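Endo-pectate lyase (Erwinia chrysanthemi, PDB 3B4N) cleaves alpha-1,4-linked polygalacturonate, and probably also highly methylated pectins, by calcium-dependent elimination with an endo mode of action. Local coordinates at residues Ser27-Thr39 against Thr72-Tyr86. Residues are numbered along the deposited sequence; the frame is centred on the assembly and turned at random.
With EDO (1,2-ethanediol), chain G.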
loop_
_atom_site.group_PDB
_atom_site.type_symbol
_atom_site.label_atom_id
_atom_site.label_comp_id
_atom_site.label_asym_id
_atom_site.label_seq_id
_atom_site.Cartn_x
_atom_site.Cartn_y
_atom_site.Cartn_z
ATOM N N SER A 27 5.281 10.679 -6.668
ATOM C CA SER A 27 6.400 10.400 -5.769
ATOM C C SER A 27 7.600 9.961 -6.602
ATOM O O SER A 27 7.510 9.033 -7.393
ATOM C CB SER A 27 6.065 9.311 -4.754
ATOM O OG SER A 27 7.137 9.188 -3.829
ATOM N N GLN A 28 8.732 10.633 -6.423
ATOM C CA GLN A 28 9.932 10.289 -7.176
ATOM C C GLN A 28 10.828 9.330 -6.394
ATOM O O GLN A 28 11.191 9.612 -5.256
ATOM C CB GLN A 28 10.707 11.563 -7.509
ATOM C CG GLN A 28 9.844 12.663 -8.113
ATOM C CD GLN A 28 10.630 13.922 -8.417
ATOM O OE1 GLN A 28 11.546 13.913 -9.239
ATOM N NE2 GLN A 28 10.277 15.016 -7.752
ATOM N N LYS A 29 11.189 8.207 -7.010
ATOM C CA LYS A 29 12.046 7.207 -6.367
ATOM C C LYS A 29 12.983 6.500 -7.357
ATOM O O LYS A 29 12.525 5.828 -8.280
ATOM C CB LYS A 29 11.187 6.141 -5.669
ATOM C CG LYS A 29 10.369 6.619 -4.474
ATOM C CD LYS A 29 11.229 6.810 -3.232
ATOM C CE LYS A 29 11.283 8.267 -2.817
ATOM N NZ LYS A 29 9.912 8.823 -2.648
ATOM N N SER A 30 14.290 6.641 -7.151
ATOM C CA SER A 30 15.288 5.989 -8.002
ATOM C C SER A 30 15.106 6.239 -9.505
ATOM O O SER A 30 15.047 5.287 -10.298
ATOM C CB SER A 30 15.277 4.482 -7.728
ATOM O OG SER A 30 16.285 3.813 -8.464
ATOM N N ASP A 31 15.046 7.516 -9.882
ATOM C CA ASP A 31 14.870 7.945 -11.276
ATOM C C ASP A 31 13.589 7.458 -11.930
ATOM O O ASP A 31 13.480 7.389 -13.159
ATOM C CB ASP A 31 16.063 7.519 -12.116
ATOM C CG ASP A 31 17.274 8.359 -11.838
ATOM O OD1 ASP A 31 18.351 7.982 -12.298
ATOM O OD2 ASP A 31 17.137 9.403 -11.166
ATOM N N VAL A 32 12.627 7.113 -11.096
ATOM C CA VAL A 32 11.339 6.650 -11.565
ATOM C C VAL A 32 10.311 7.559 -10.916
ATOM O O VAL A 32 10.410 7.871 -9.726
ATOM C CB VAL A 32 11.082 5.188 -11.131
ATOM C CG1 VAL A 32 9.693 4.745 -11.558
ATOM C CG2 VAL A 32 12.128 4.272 -11.762
ATOM N N ASN A 33 9.351 8.030 -11.704
ATOM C CA ASN A 33 8.292 8.866 -11.162
ATOM C C ASN A 33 7.093 7.965 -10.966
ATOM O O ASN A 33 6.599 7.364 -11.919
ATOM C CB ASN A 33 7.926 9.988 -12.131
ATOM C CG ASN A 33 9.006 11.041 -12.232
ATOM O OD1 ASN A 33 9.185 11.669 -13.281
ATOM N ND2 ASN A 33 9.715 11.263 -11.135
ATOM N N TYR A 34 6.645 7.843 -9.725
ATOM C CA TYR A 34 5.485 7.017 -9.424
ATOM C C TYR A 34 4.250 7.883 -9.310
ATOM O O TYR A 34 4.268 8.938 -8.668
ATOM C CB TYR A 34 5.683 6.255 -8.112
ATOM C CG TYR A 34 6.662 5.114 -8.206
ATOM C CD1 TYR A 34 6.255 3.852 -8.621
ATOM C CD2 TYR A 34 8.006 5.311 -7.908
ATOM C CE1 TYR A 34 7.175 2.800 -8.739
ATOM C CE2 TYR A 34 8.926 4.279 -8.021
ATOM C CZ TYR A 34 8.508 3.032 -8.435
ATOM O OH TYR A 34 9.436 2.023 -8.548
ATOM N N LEU A 35 3.182 7.443 -9.961
ATOM C CA LEU A 35 1.914 8.148 -9.905
ATOM C C LEU A 35 0.917 7.295 -9.145
ATOM O O LEU A 35 0.878 6.076 -9.303
ATOM C CB LEU A 35 1.356 8.390 -11.304
ATOM C CG LEU A 35 2.205 9.220 -12.257
ATOM C CD1 LEU A 35 1.466 9.364 -13.592
ATOM C CD2 LEU A 35 2.477 10.585 -11.644
ATOM N N GLY A 36 0.114 7.956 -8.325
ATOM C CA GLY A 36 -0.928 7.275 -7.584
ATOM C C GLY A 36 -2.156 8.159 -7.663
ATOM O O GLY A 36 -2.074 9.373 -7.443
ATOM N N TRP A 37 -3.305 7.582 -7.997
ATOM C CA TRP A 37 -4.508 8.391 -8.065
ATOM C C TRP A 37 -5.694 7.662 -7.484
ATOM O O TRP A 37 -5.659 6.450 -7.277
ATOM C CB TRP A 37 -4.821 8.786 -9.520
ATOM C CG TRP A 37 -5.067 7.623 -10.456
ATOM C CD1 TRP A 37 -6.275 7.073 -10.793
ATOM C CD2 TRP A 37 -4.074 6.858 -11.146
ATOM N NE1 TRP A 37 -6.091 6.013 -11.650
ATOM C CE2 TRP A 37 -4.750 5.858 -11.884
ATOM C CE3 TRP A 37 -2.675 6.921 -11.211
ATOM C CZ2 TRP A 37 -4.071 4.924 -12.679
ATOM C CZ3 TRP A 37 -1.999 5.995 -11.998
ATOM C CH2 TRP A 37 -2.699 5.008 -12.722
ATOM N N SER A 38 -6.730 8.428 -7.179
ATOM C CA SER A 38 -7.976 7.856 -6.708
ATOM C C SER A 38 -9.029 8.442 -7.635
ATOM O O SER A 38 -8.884 9.557 -8.138
ATOM C CB SER A 38 -8.280 8.249 -5.258
ATOM O OG SER A 38 -8.499 9.641 -5.130
ATOM N N THR A 39 -10.073 7.675 -7.902
ATOM C CA THR A 39 -11.146 8.164 -8.747
ATOM C C THR A 39 -12.447 7.595 -8.216
ATOM O O THR A 39 -12.459 6.505 -7.645
ATOM C CB THR A 39 -10.963 7.742 -10.233
ATOM O OG1 THR A 39 -12.022 8.307 -11.014
ATOM C CG2 THR A 39 -10.986 6.220 -10.389
ATOM N N THR A 72 -2.115 2.927 -9.852
ATOM C CA THR A 72 -0.730 3.390 -9.807
ATOM C C THR A 72 -0.059 3.194 -11.165
ATOM O O THR A 72 -0.516 2.413 -12.004
ATOM C CB THR A 72 0.114 2.625 -8.753
ATOM O OG1 THR A 72 0.207 1.247 -9.135
ATOM C CG2 THR A 72 -0.501 2.749 -7.347
ATOM N N PHE A 73 1.039 3.907 -11.366
ATOM C CA PHE A 73 1.804 3.830 -12.605
ATOM C C PHE A 73 3.225 4.288 -12.329
ATOM O O PHE A 73 3.456 5.117 -11.454
ATOM C CB PHE A 73 1.194 4.749 -13.669
ATOM C CG PHE A 73 1.947 4.756 -14.967
ATOM C CD1 PHE A 73 1.896 3.653 -15.808
ATOM C CD2 PHE A 73 2.712 5.857 -15.342
ATOM C CE1 PHE A 73 2.592 3.634 -17.009
ATOM C CE2 PHE A 73 3.421 5.849 -16.550
ATOM C CZ PHE A 73 3.358 4.740 -17.380
ATOM N N LYS A 74 4.180 3.727 -13.054
ATOM C CA LYS A 74 5.558 4.159 -12.893
ATOM C C LYS A 74 6.136 4.567 -14.241
ATOM O O LYS A 74 5.965 3.875 -15.242
ATOM C CB LYS A 74 6.412 3.066 -12.246
ATOM C CG LYS A 74 6.650 1.842 -13.080
ATOM C CD LYS A 74 7.555 0.875 -12.314
ATOM C CE LYS A 74 7.896 -0.349 -13.145
ATOM N NZ LYS A 74 6.681 -1.103 -13.559
ATOM N N ASP A 75 6.781 5.728 -14.255
ATOM C CA ASP A 75 7.415 6.256 -15.456
ATOM C C ASP A 75 8.917 6.343 -15.217
ATOM O O ASP A 75 9.377 7.164 -14.426
ATOM C CB ASP A 75 6.873 7.650 -15.788
ATOM C CG ASP A 75 7.507 8.235 -17.038
ATOM O OD1 ASP A 75 7.399 9.457 -17.252
ATOM O OD2 ASP A 75 8.109 7.467 -17.811
ATOM N N ALA A 76 9.673 5.487 -15.900
ATOM C CA ALA A 76 11.127 5.465 -15.772
ATOM C C ALA A 76 11.802 6.000 -17.026
ATOM O O ALA A 76 13.016 5.875 -17.181
ATOM C CB ALA A 76 11.605 4.043 -15.512
ATOM N N ASP A 77 11.017 6.610 -17.909
ATOM C CA ASP A 77 11.540 7.128 -19.171
ATOM C C ASP A 77 11.659 8.649 -19.194
ATOM O O ASP A 77 11.060 9.310 -20.048
ATOM C CB ASP A 77 10.630 6.669 -20.314
ATOM C CG ASP A 77 11.178 7.024 -21.680
ATOM O OD1 ASP A 77 10.377 7.085 -22.637
ATOM O OD2 ASP A 77 12.405 7.231 -21.802
ATOM N N THR A 78 12.414 9.208 -18.255
ATOM C CA THR A 78 12.596 10.656 -18.204
ATOM C C THR A 78 14.072 11.036 -18.190
ATOM O O THR A 78 14.925 10.232 -17.825
ATOM C CB THR A 78 11.936 11.272 -16.955
ATOM O OG1 THR A 78 12.545 10.732 -15.776
ATOM C CG2 THR A 78 10.441 10.983 -16.940
ATOM N N ASN A 79 14.356 12.272 -18.593
ATOM C CA ASN A 79 15.717 12.796 -18.627
ATOM C C ASN A 79 15.951 13.669 -17.401
ATOM O O ASN A 79 15.060 14.406 -16.982
ATOM C CB ASN A 79 15.934 13.617 -19.899
ATOM C CG ASN A 79 16.068 12.751 -21.137
ATOM O OD1 ASN A 79 16.024 13.250 -22.261
ATOM N ND2 ASN A 79 16.245 11.450 -20.937
ATOM N N SER A 80 17.156 13.594 -16.846
ATOM C CA SER A 80 17.513 14.346 -15.645
ATOM C C SER A 80 17.482 15.868 -15.759
ATOM O O SER A 80 17.317 16.560 -14.752
ATOM C CB SER A 80 18.901 13.913 -15.154
ATOM O OG SER A 80 19.905 14.212 -16.113
ATOM N N GLY A 81 17.633 16.394 -16.972
ATOM C CA GLY A 81 17.647 17.839 -17.142
ATOM C C GLY A 81 16.320 18.515 -17.435
ATOM O O GLY A 81 16.286 19.698 -17.778
ATOM N N LEU A 82 15.226 17.776 -17.296
ATOM C CA LEU A 82 13.905 18.329 -17.562
ATOM C C LEU A 82 12.933 18.121 -16.415
ATOM O O LEU A 82 13.120 17.240 -15.572
ATOM C CB LEU A 82 13.314 17.682 -18.819
ATOM C CG LEU A 82 14.028 17.982 -20.138
ATOM C CD1 LEU A 82 13.525 17.055 -21.232
ATOM C CD2 LEU A 82 13.785 19.433 -20.513
ATOM N N ASN A 83 11.899 18.953 -16.387
ATOM C CA ASN A 83 10.844 18.830 -15.393
ATOM C C ASN A 83 9.653 18.265 -16.147
ATOM O O ASN A 83 9.498 18.509 -17.347
ATOM C CB ASN A 83 10.492 20.192 -14.798
ATOM C CG ASN A 83 11.439 20.599 -13.689
ATOM O OD1 ASN A 83 11.965 21.707 -13.684
ATOM N ND2 ASN A 83 11.651 19.700 -12.733
ATOM N N TYR A 84 8.821 17.495 -15.454
ATOM C CA TYR A 84 7.655 16.902 -16.094
ATOM C C TYR A 84 6.364 17.168 -15.346
ATOM O O TYR A 84 6.353 17.343 -14.128
ATOM C CB TYR A 84 7.832 15.386 -16.231
ATOM C CG TYR A 84 9.002 14.997 -17.096
ATOM C CD1 TYR A 84 10.281 14.898 -16.560
ATOM C CD2 TYR A 84 8.832 14.755 -18.457
ATOM C CE1 TYR A 84 11.367 14.565 -17.362
ATOM C CE2 TYR A 84 9.916 14.424 -19.270
ATOM C CZ TYR A 84 11.175 14.330 -18.710
ATOM O OH TYR A 84 12.247 13.994 -19.502
ATOM N N TRP A 85 5.280 17.209 -16.109
ATOM C CA TRP A 85 3.936 17.377 -15.577
ATOM C C TRP A 85 3.179 16.141 -16.042
ATOM O O TRP A 85 3.355 15.671 -17.180
ATOM C CB TRP A 85 3.254 18.628 -16.139
ATOM C CG TRP A 85 3.619 19.888 -15.429
ATOM C CD1 TRP A 85 2.865 20.564 -14.515
ATOM C CD2 TRP A 85 4.851 20.599 -15.544
ATOM N NE1 TRP A 85 3.555 21.655 -14.048
ATOM C CE2 TRP A 85 4.779 21.702 -14.662
ATOM C CE3 TRP A 85 6.011 20.413 -16.305
ATOM C CZ2 TRP A 85 5.826 22.616 -14.519
ATOM C CZ3 TRP A 85 7.056 21.324 -16.164
ATOM C CH2 TRP A 85 6.952 22.414 -15.274
ATOM N N TYR A 86 2.352 15.611 -15.147
ATOM C CA TYR A 86 1.544 14.436 -15.431
ATOM C C TYR A 86 0.075 14.669 -15.121
ATOM O O TYR A 86 -0.272 15.452 -14.248
ATOM C CB TYR A 86 1.993 13.256 -14.570
ATOM C CG TYR A 86 3.381 12.741 -14.838
ATOM C CD1 TYR A 86 3.603 11.722 -15.762
ATOM C CD2 TYR A 86 4.468 13.237 -14.125
ATOM C CE1 TYR A 86 4.889 11.198 -15.959
ATOM C CE2 TYR A 86 5.742 12.731 -14.312
ATOM C CZ TYR A 86 5.947 11.714 -15.225
ATOM O OH TYR A 86 7.211 11.212 -15.408
HETATM C C1 EDO G . -11.458 11.145 -6.522
HETATM O O1 EDO G . -11.176 9.850 -5.749
HETATM C C2 EDO G . -11.560 12.398 -5.643
HETATM O O2 EDO G . -10.183 12.585 -4.936
HETATM O O HOH W 1 11.706 8.549 -14.891
HETATM O O HOH W 2 15.109 5.564 -15.364
HETATM O O HOH W 3 11.855 13.041 -13.635
#
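Asn33 and Leu35 pair with Asp75 and Phe73 as the hydrogen-bonded positions of an antiparallel strand pair, 32-39 against 72-75, whose axes approach to 4.6 Å at 164°. Each pair exchanges two backbone bonds. Leu35 N reaches Phe73 O at 2.8 Å almost straight, whereas the return bond from Phe73 N to Leu35 O is more bent (147° at the hydrogen).

On the face carrying Asn33 and Leu35, Tyr86, on strand 85-92 of the facing sheet, packs against both side chains. Leu35 lays CD2 over one face of the Tyr86 ring, with CD1 3.9 Å from Tyr86 CD1. With CG anti to the carbonyl carbon (chi1 -71°), the Asn33 amide is carried across to the ring edge, where OD1 lies near the ring plane, 2.9 Å from Tyr86 OH; the amide stands nearly perpendicular to the ring. Asp75 OD1 is also 2.6 Å from Tyr86 OH, so the single phenol proton has two candidate acceptors. Arg51 forms a salt bridge with Asp75 OD1, which probably favours the charged carboxylate. Asp75 OD2 accepts from Asp77 N, an Asx turn at the strand's end, where one water bridges Asp31 O, Asp75 O and Thr78 OG1.

Toward the other end, the six-membered ring of Trp37 packs over the backbone of Thr72, whose N lies over one ring face near the rim; CH2 is 3.5 Å from Thr72 O, and Phe73 CB sits at the ring edge in plane. On the face opposite Asn33 and Leu35, Tyr34 runs alongside Lys74, CE1 touching Lys74 CB at 3.6 Å; hydrogen bonds from Tyr34 OH to Asn274 ND2 and Thr72 OG1 to Asn240 O tie this face to the parallel beta-helix.

Strand 22-29 completes a three-stranded antiparallel sheet, from which Leu35 packs on Tyr86 and Val49, and Phe73 on strand 61-66, of a four-stranded one: a fibronectin type III-like beta-sandwich, N-terminal to the right-handed parallel beta-helix.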